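Local coordinates for protein caspase subunit p21 (Drosophila melanogaster, PDB 3SIR) that acts, through this caspase domain of drICE spanning large- and small-subunit sequence, as a cysteine endopeptidase in apoptosis execution, cleaving baculovirus p35 and lamin DmO in vitro, at residues K18-A23 against Q55-V60; F172-S177 against C244-L249. The protein carries 1 engineered substitution. All coordinates share one frame; numbering follows the deposited sequence.

Interaction 1: K18-A23 against Q55-V60; sequences KNRGMA and QLDFEV
Arg-20 meets 55-60 in two ways, through its aliphatic stem and through its guanidinium. The stem lies over one face of the Phe-58 ring: CG of Arg-20 is 3.6 Å from the centroid of the Phe-58 ring and only 5° off its normal, a CH-pi contact centred on the face. With CG anti to the backbone N (chi1 168°), the Arg-20 chain then bends at chi2 and chi3, turning the guanidinium edge to the Leu-56 carbonyl. NE of Arg-20 donates to O of Leu-56 at 2.8 Å with an N-H...O angle of 161°, and the oxygen lies close to the guanidinium plane; NH2 adds a weak bond to the same oxygen. Leu-56 O is presented at the C-terminal end of helix 45-55, where Asp-57 turns to positive phi in a Schellman motif, so the helix dipole would probably strengthen this acceptor.

Beyond the arginine the backbones join as parallel strands. N of Glu-59 donates to O of Gly-21 (3.0 Å), and N of Ala-23 to O of Glu-59 (3.2 Å). Met-22 and Glu-59 share one face of the sheet. On the other, CB of Ala-23 touches CB of Phe-58 at 3.9 Å and CG2 of Val-60 at 4.0 Å.

Outside the contact the arginine head is held by a salt bridge from NH1 to Asp-87 and a bond from NH2 to the backbone O of Ser-256. Phe-58 also packs on Cys-88 and Leu-90 of strand 86-95, while Ala-23 and Val-60 lie against Leu-53 of helix 45-55. That helix links strands 19-28 and 59-65 in a beta-alpha-beta crossover, with 59-65 outermost in this chain's sheet and 86-95 on the far side of 19-28.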
ATOM      1  N   LYS A  18       9.101  25.000  -3.886  1.00 45.91           N
ATOM      2  CA  LYS A  18      10.405  25.398  -4.403  1.00 44.75           C
ATOM      3  C   LYS A  18      11.191  24.174  -4.866  1.00 44.34           C
ATOM      4  O   LYS A  18      11.577  24.080  -6.032  1.00 44.02           O
ATOM      5  CB  LYS A  18      11.183  26.156  -3.323  1.00 44.94           C
ATOM      6  CG  LYS A  18      12.390  26.933  -3.827  1.00 47.67           C
ATOM      7  CD  LYS A  18      13.645  26.602  -3.024  1.00 44.94           C
ATOM      8  CE  LYS A  18      14.048  27.753  -2.119  1.00 46.91           C
ATOM      9  NZ  LYS A  18      15.421  27.573  -1.577  1.00 48.40           N
ATOM     10  N   ASN A  19      11.402  23.228  -3.952  1.00 44.38           N
ATOM     11  CA  ASN A  19      12.099  21.978  -4.265  1.00 41.32           C
ATOM     12  C   ASN A  19      11.187  20.765  -4.140  1.00 39.37           C
ATOM     13  O   ASN A  19      10.388  20.681  -3.208  1.00 39.14           O
ATOM     14  CB  ASN A  19      13.299  21.776  -3.338  1.00 40.81           C
ATOM     15  CG  ASN A  19      13.916  23.080  -2.887  1.00 39.72           C
ATOM     16  OD1 ASN A  19      14.462  23.832  -3.697  1.00 42.72           O
ATOM     17  ND2 ASN A  19      13.928  23.307  -1.578  1.00 32.78           N
ATOM     18  N   ARG A  20      11.450  19.755  -4.963  1.00 36.93           N
ATOM     19  CA  ARG A  20      10.752  18.479  -4.856  1.00 36.18           C
ATOM     20  C   ARG A  20      11.017  17.797  -3.519  1.00 35.05           C
ATOM     21  O   ARG A  20      10.089  17.482  -2.775  1.00 35.97           O
ATOM     22  CB  ARG A  20      11.133  17.549  -6.011  1.00 36.17           C
ATOM     23  CG  ARG A  20      10.669  16.107  -5.828  1.00 41.60           C
ATOM     24  CD  ARG A  20       9.286  15.855  -6.419  1.00 44.68           C
ATOM     25  NE  ARG A  20       9.206  16.202  -7.837  1.00 43.70           N
ATOM     26  CZ  ARG A  20       8.348  17.086  -8.336  1.00 46.41           C
ATOM     27  NH1 ARG A  20       7.460  17.665  -7.537  1.00 46.89           N
ATOM     28  NH2 ARG A  20       8.348  17.362  -9.634  1.00 47.83           N
ATOM     29  N   GLY A  21      12.292  17.599  -3.203  1.00 35.10           N
ATOM     30  CA  GLY A  21      12.689  17.079  -1.897  1.00 35.28           C
ATOM     31  C   GLY A  21      13.916  16.199  -2.021  1.00 33.56           C
ATOM     32  O   GLY A  21      14.463  16.044  -3.112  1.00 32.55           O
ATOM     33  N   MET A  22      14.353  15.631  -0.901  1.00 34.66           N
ATOM     34  CA  MET A  22      15.501  14.724  -0.897  1.00 35.74           C
ATOM     35  C   MET A  22      15.128  13.344  -1.417  1.00 33.83           C
ATOM     36  O   MET A  22      14.112  12.783  -1.010  1.00 34.25           O
ATOM     37  CB  MET A  22      16.052  14.560   0.517  1.00 36.24           C
ATOM     38  CG  MET A  22      16.609  15.827   1.134  1.00 40.90           C
ATOM     39  SD  MET A  22      17.036  15.549   2.865  1.00 43.56           S
ATOM     40  CE  MET A  22      17.431  17.230   3.344  1.00 49.66           C
ATOM     41  N   ALA A  23      16.047  12.735  -2.157  1.00 32.56           N
ATOM     42  CA  ALA A  23      16.143  11.281  -2.217  1.00 33.38           C
ATOM     43  C   ALA A  23      17.366  10.776  -1.451  1.00 33.48           C
ATOM     44  O   ALA A  23      18.489  11.221  -1.686  1.00 33.29           O
ATOM     45  CB  ALA A  23      16.182  10.809  -3.666  1.00 33.37           C
ATOM     46  N   GLN A  55      15.496  12.858 -12.819  1.00 50.65           N
ATOM     47  CA  GLN A  55      14.528  13.273 -13.831  1.00 49.75           C
ATOM     48  C   GLN A  55      13.250  13.797 -13.185  1.00 48.59           C
ATOM     49  O   GLN A  55      12.553  14.626 -13.768  1.00 47.43           O
ATOM     50  CB  GLN A  55      14.189  12.116 -14.774  1.00 50.72           C
ATOM     51  CG  GLN A  55      14.987  12.102 -16.073  1.00 53.50           C
ATOM     52  CD  GLN A  55      15.322  10.692 -16.530  1.00 57.79           C
ATOM     53  OE1 GLN A  55      14.426   9.868 -16.742  1.00 57.33           O
ATOM     54  NE2 GLN A  55      16.615  10.389 -16.624  1.00 49.18           N
ATOM     55  N   LEU A  56      12.935  13.288 -11.995  1.00 46.57           N
ATOM     56  CA  LEU A  56      11.734  13.698 -11.274  1.00 44.46           C
ATOM     57  C   LEU A  56      11.976  14.902 -10.369  1.00 44.12           C
ATOM     58  O   LEU A  56      11.033  15.472  -9.817  1.00 44.51           O
ATOM     59  CB  LEU A  56      11.166  12.538 -10.457  1.00 44.45           C
ATOM     60  CG  LEU A  56      10.725  11.279 -11.209  1.00 43.22           C
ATOM     61  CD1 LEU A  56      10.099  10.309 -10.225  1.00 41.21           C
ATOM     62  CD2 LEU A  56       9.750  11.610 -12.330  1.00 42.79           C
ATOM     63  N   ASP A  57      13.243  15.271 -10.199  1.00 43.04           N
ATOM     64  CA  ASP A  57      13.598  16.590  -9.689  1.00 41.60           C
ATOM     65  C   ASP A  57      14.116  16.518  -8.258  1.00 40.04           C
ATOM     66  O   ASP A  57      14.266  17.547  -7.595  1.00 40.13           O
ATOM     67  CB  ASP A  57      12.389  17.526  -9.756  1.00 42.47           C
ATOM     68  CG  ASP A  57      12.464  18.494 -10.917  1.00 47.15           C
ATOM     69  OD1 ASP A  57      12.229  18.062 -12.065  1.00 52.94           O
ATOM     70  OD2 ASP A  57      12.765  19.684 -10.678  1.00 53.51           O
ATOM     71  N   PHE A  58      14.346  15.302  -7.771  1.00 39.64           N
ATOM     72  CA  PHE A  58      14.846  15.090  -6.408  1.00 38.37           C
ATOM     73  C   PHE A  58      16.296  15.547  -6.256  1.00 37.42           C
ATOM     74  O   PHE A  58      17.025  15.648  -7.243  1.00 36.59           O
ATOM     75  CB  PHE A  58      14.720  13.618  -6.010  1.00 36.83           C
ATOM     76  CG  PHE A  58      13.319  13.202  -5.650  1.00 37.88           C
ATOM     77  CD1 PHE A  58      12.423  12.803  -6.633  1.00 35.23           C
ATOM     78  CD2 PHE A  58      12.904  13.193  -4.326  1.00 32.26           C
ATOM     79  CE1 PHE A  58      11.133  12.428  -6.304  1.00 32.53           C
ATOM     80  CE2 PHE A  58      11.621  12.803  -3.987  1.00 29.77           C
ATOM     81  CZ  PHE A  58      10.725  12.447  -4.978  1.00 34.47           C
ATOM     82  N   GLU A  59      16.698  15.876  -5.033  1.00 36.07           N
ATOM     83  CA  GLU A  59      18.118  16.013  -4.731  1.00 36.34           C
ATOM     84  C   GLU A  59      18.698  14.705  -4.206  1.00 35.18           C
ATOM     85  O   GLU A  59      18.594  14.390  -3.017  1.00 36.93           O
ATOM     86  CB  GLU A  59      18.395  17.174  -3.770  1.00 36.53           C
ATOM     87  CG  GLU A  59      18.951  18.425  -4.450  1.00 47.53           C
ATOM     88  CD  GLU A  59      20.474  18.437  -4.561  1.00 61.33           C
ATOM     89  OE1 GLU A  59      21.057  17.450  -5.068  1.00 63.26           O
ATOM     90  OE2 GLU A  59      21.087  19.477  -4.225  1.00 64.26           O
ATOM     91  N   VAL A  60      19.315  13.952  -5.109  1.00 32.60           N
ATOM     92  CA  VAL A  60      19.668  12.564  -4.848  1.00 31.19           C
ATOM     93  C   VAL A  60      21.056  12.465  -4.210  1.00 31.64           C
ATOM     94  O   VAL A  60      22.051  12.876  -4.803  1.00 32.63           O
ATOM     95  CB  VAL A  60      19.644  11.753  -6.157  1.00 31.33           C
ATOM     96  CG1 VAL A  60      19.913  10.282  -5.889  1.00 29.61           C
ATOM     97  CG2 VAL A  60      18.310  11.946  -6.880  1.00 28.31           C
TER

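Interaction 2: F172-S177 against C244-L249; sequences FLIAYS and CITTML
Residues 172-177 and 244-247 run antiparallel, their segment axes 4.7 Å apart at closest approach and their N-to-C directions 168° apart. Ile-174 and Thr-246 form a hydrogen-bonded pair, with the amide of each donating to the carbonyl of the other; N of Ile-174 lies 3.2 Å from O of Thr-246. Leu-173 and Thr-247 follow as a non-hydrogen-bonded pair. Further bonds run from N of Met-248 to O of Phe-172 (2.7 Å) and from N of Cys-244 to O of Tyr-176 (2.8 Å), while the return bond from Tyr-176 N to Cys-244 O is weak.

Leu-173, Ala-175 and Ile-245 share one face. Because CG of Leu-173 stands anti to its amide nitrogen (chi1 171°), CD1 of Leu-173 reaches CG2 of Ile-245 at 4.0 Å. CB of Ala-175 meets CG1 of Ile-245, and CD2 of Leu-249 comes back to CB of Leu-173 at 4.0 Å. Thr-247 OG1 accepts from the Leu-249 amide, an ST turn where the strand ends. Helix 211-223 covers this face through Ile-211, Leu-215 and Cys-219.

On the other face CG2 of Thr-246 lies 3.9 Å from CB of Ile-174. The Tyr-176 ring meets Tyr-164 edge-to-face, and the side chain of Tyr-176 is about 7 Å from that of Cys-138, the probable catalytic cysteine.

Side chains thus meet across the pair mainly through carbon, with no side-chain hydrogen bond between segments. Leu-173 and Ala-175 bond strand 131-138 through their backbones; Ile-245, Thr-246 and Thr-247 pair with a strand of the second subunit, continuing the sheet across the caspase dimer.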
ATOM      1  N   PHE A 172       2.336   8.487   4.966  1.00 28.26           N
ATOM      2  CA  PHE A 172       3.327   7.458   4.648  1.00 28.94           C
ATOM      3  C   PHE A 172       2.925   6.598   3.446  1.00 29.93           C
ATOM      4  O   PHE A 172       1.752   6.262   3.276  1.00 28.89           O
ATOM      5  CB  PHE A 172       3.597   6.566   5.868  1.00 28.09           C
ATOM      6  CG  PHE A 172       4.389   7.243   6.956  1.00 23.54           C
ATOM      7  CD1 PHE A 172       4.080   8.533   7.360  1.00 16.61           C
ATOM      8  CD2 PHE A 172       5.419   6.576   7.601  1.00 26.35           C
ATOM      9  CE1 PHE A 172       4.816   9.167   8.341  1.00 18.60           C
ATOM     10  CE2 PHE A 172       6.207   7.224   8.546  1.00 23.76           C
ATOM     11  CZ  PHE A 172       5.915   8.530   8.902  1.00 25.90           C
ATOM     12  N   LEU A 173       3.910   6.232   2.629  1.00 30.90           N
ATOM     13  CA  LEU A 173       3.782   5.102   1.711  1.00 31.67           C
ATOM     14  C   LEU A 173       5.054   4.266   1.663  1.00 32.72           C
ATOM     15  O   LEU A 173       6.119   4.765   1.303  1.00 34.11           O
ATOM     16  CB  LEU A 173       3.446   5.583   0.298  1.00 30.60           C
ATOM     17  CG  LEU A 173       3.501   4.514  -0.798  1.00 31.48           C
ATOM     18  CD1 LEU A 173       2.694   4.931  -2.021  1.00 28.52           C
ATOM     19  CD2 LEU A 173       4.939   4.192  -1.189  1.00 30.56           C
ATOM     20  N   ILE A 174       4.898   2.960   1.851  1.00 33.62           N
ATOM     21  CA  ILE A 174       6.017   2.027   1.827  1.00 34.39           C
ATOM     22  C   ILE A 174       5.840   0.998   0.713  1.00 35.06           C
ATOM     23  O   ILE A 174       5.080   0.043   0.863  1.00 37.52           O
ATOM     24  CB  ILE A 174       6.154   1.299   3.184  1.00 35.01           C
ATOM     25  CG1 ILE A 174       6.609   2.277   4.271  1.00 32.40           C
ATOM     26  CG2 ILE A 174       7.142   0.142   3.078  1.00 38.45           C
ATOM     27  CD1 ILE A 174       5.488   2.803   5.130  1.00 38.89           C
ATOM     28  N   ALA A 175       6.498   1.218  -0.423  1.00 35.28           N
ATOM     29  CA  ALA A 175       6.666   0.169  -1.428  1.00 34.59           C
ATOM     30  C   ALA A 175       7.735  -0.842  -1.016  1.00 34.97           C
ATOM     31  O   ALA A 175       8.858  -0.473  -0.673  1.00 35.38           O
ATOM     32  CB  ALA A 175       7.004   0.775  -2.778  1.00 32.91           C
ATOM     33  N   TYR A 176       7.380  -2.121  -1.030  1.00 34.89           N
ATOM     34  CA  TYR A 176       8.209  -3.136  -0.396  1.00 36.94           C
ATOM     35  C   TYR A 176       8.287  -4.419  -1.218  1.00 37.88           C
ATOM     36  O   TYR A 176       7.266  -4.976  -1.615  1.00 36.80           O
ATOM     37  CB  TYR A 176       7.694  -3.442   1.010  1.00 36.28           C
ATOM     38  CG  TYR A 176       8.486  -4.507   1.731  1.00 37.91           C
ATOM     39  CD1 TYR A 176       9.299  -4.183   2.811  1.00 33.87           C
ATOM     40  CD2 TYR A 176       8.388  -5.842   1.360  1.00 40.17           C
ATOM     41  CE1 TYR A 176      10.007  -5.158   3.485  1.00 36.12           C
ATOM     42  CE2 TYR A 176       9.063  -6.828   2.056  1.00 38.30           C
ATOM     43  CZ  TYR A 176       9.889  -6.476   3.099  1.00 36.81           C
ATOM     44  OH  TYR A 176      10.640  -7.441   3.727  1.00 40.63           O
ATOM     45  N   SER A 177       9.510  -4.873  -1.481  1.00 39.70           N
ATOM     46  CA  SER A 177       9.732  -6.148  -2.150  1.00 41.36           C
ATOM     47  C   SER A 177      10.853  -6.928  -1.469  1.00 41.93           C
ATOM     48  O   SER A 177      11.657  -6.365  -0.722  1.00 39.34           O
ATOM     49  CB  SER A 177      10.060  -5.930  -3.630  1.00 43.35           C
ATOM     50  OG  SER A 177       9.940  -7.134  -4.373  1.00 47.02           O
ATOM     51  N   CYS A 244       4.624  -4.977  -2.671  1.00 37.85           N
ATOM     52  CA  CYS A 244       3.567  -4.874  -1.681  1.00 37.22           C
ATOM     53  C   CYS A 244       3.485  -3.431  -1.201  1.00 37.13           C
ATOM     54  O   CYS A 244       4.297  -2.986  -0.386  1.00 37.15           O
ATOM     55  CB  CYS A 244       3.860  -5.809  -0.507  1.00 35.51           C
ATOM     56  SG  CYS A 244       3.317  -5.176   1.093  1.00 44.66           S
ATOM     57  N   ILE A 245       2.568  -2.669  -1.786  1.00 35.97           N
ATOM     58  CA  ILE A 245       2.516  -1.242  -1.506  1.00 35.51           C
ATOM     59  C   ILE A 245       1.528  -0.975  -0.383  1.00 35.51           C
ATOM     60  O   ILE A 245       0.411  -1.492  -0.401  1.00 38.53           O
ATOM     61  CB  ILE A 245       2.105  -0.440  -2.746  1.00 35.22           C
ATOM     62  CG1 ILE A 245       3.206  -0.507  -3.807  1.00 35.49           C
ATOM     63  CG2 ILE A 245       1.806   1.001  -2.362  1.00 37.33           C
ATOM     64  CD1 ILE A 245       2.694  -0.836  -5.191  1.00 38.91           C
ATOM     65  N   THR A 246       1.945  -0.190   0.603  1.00 33.30           N
ATOM     66  CA  THR A 246       1.080   0.120   1.732  1.00 33.75           C
ATOM     67  C   THR A 246       0.949   1.625   1.943  1.00 33.62           C
ATOM     68  O   THR A 246       1.870   2.273   2.445  1.00 31.56           O
ATOM     69  CB  THR A 246       1.593  -0.531   3.029  1.00 33.33           C
ATOM     70  OG1 THR A 246       1.512   0.417   4.100  1.00 35.83           O
ATOM     71  CG2 THR A 246       3.040  -0.964   2.867  1.00 37.77           C
ATOM     72  N   THR A 247      -0.213   2.176   1.602  1.00 31.63           N
ATOM     73  CA  THR A 247      -0.383   3.626   1.649  1.00 30.68           C
ATOM     74  C   THR A 247      -1.170   4.103   2.864  1.00 29.85           C
ATOM     75  O   THR A 247      -2.144   3.468   3.272  1.00 30.25           O
ATOM     76  CB  THR A 247      -1.086   4.158   0.404  1.00 28.13           C
ATOM     77  OG1 THR A 247      -1.708   5.405   0.733  1.00 33.36           O
ATOM     78  CG2 THR A 247      -2.147   3.176  -0.052  1.00 27.54           C
ATOM     79  N   MET A 248      -0.808   5.278   3.372  1.00 28.40           N
ATOM     80  CA  MET A 248      -1.752   6.126   4.097  1.00 28.21           C
ATOM     81  C   MET A 248      -1.834   7.527   3.502  1.00 27.62           C
ATOM     82  O   MET A 248      -2.214   8.478   4.185  1.00 25.23           O
ATOM     83  CB  MET A 248      -1.388   6.218   5.579  1.00 26.82           C
ATOM     84  CG  MET A 248      -1.848   5.027   6.396  1.00 27.76           C
ATOM     85  SD  MET A 248      -0.666   3.668   6.310  1.00 39.54           S
ATOM     86  CE  MET A 248       0.061   3.772   7.943  1.00 33.56           C
ATOM     87  N   LEU A 249      -1.453   7.652   2.234  1.00 26.70           N
ATOM     88  CA  LEU A 249      -1.609   8.915   1.531  1.00 26.17           C
ATOM     89  C   LEU A 249      -3.031   9.414   1.754  1.00 26.19           C
ATOM     90  O   LEU A 249      -3.976   8.638   1.693  1.00 27.15           O
ATOM     91  CB  LEU A 249      -1.325   8.741   0.040  1.00 24.00           C
ATOM     92  CG  LEU A 249       0.069   8.243  -0.347  1.00 22.03           C
ATOM     93  CD1 LEU A 249       0.358   8.599  -1.796  1.00 22.75           C
ATOM     94  CD2 LEU A 249       1.139   8.833   0.556  1.00 26.49           C
TER

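From the N terminus, strand 19-28 comes first, and interaction 1 closes a loop of 31 residues that passes through helix 45-55 and brings strand 59-65 back beside it. The chain then adds strands 86-95 and 131-138 before reaching 172-177, where interaction 2 opens; it closes 66 residues later, after helices 193-205 and 211-223. The two loops are in series and neither nests nor crosses. Both contacts belong to one sheet, at its two outer margins in this chain, 59-65 and 244-247, with centres about 19 Å apart and no direct touch. Just beyond 244-249 the chain's C-terminal end comes back to interaction 1, joining the two ends of the domain.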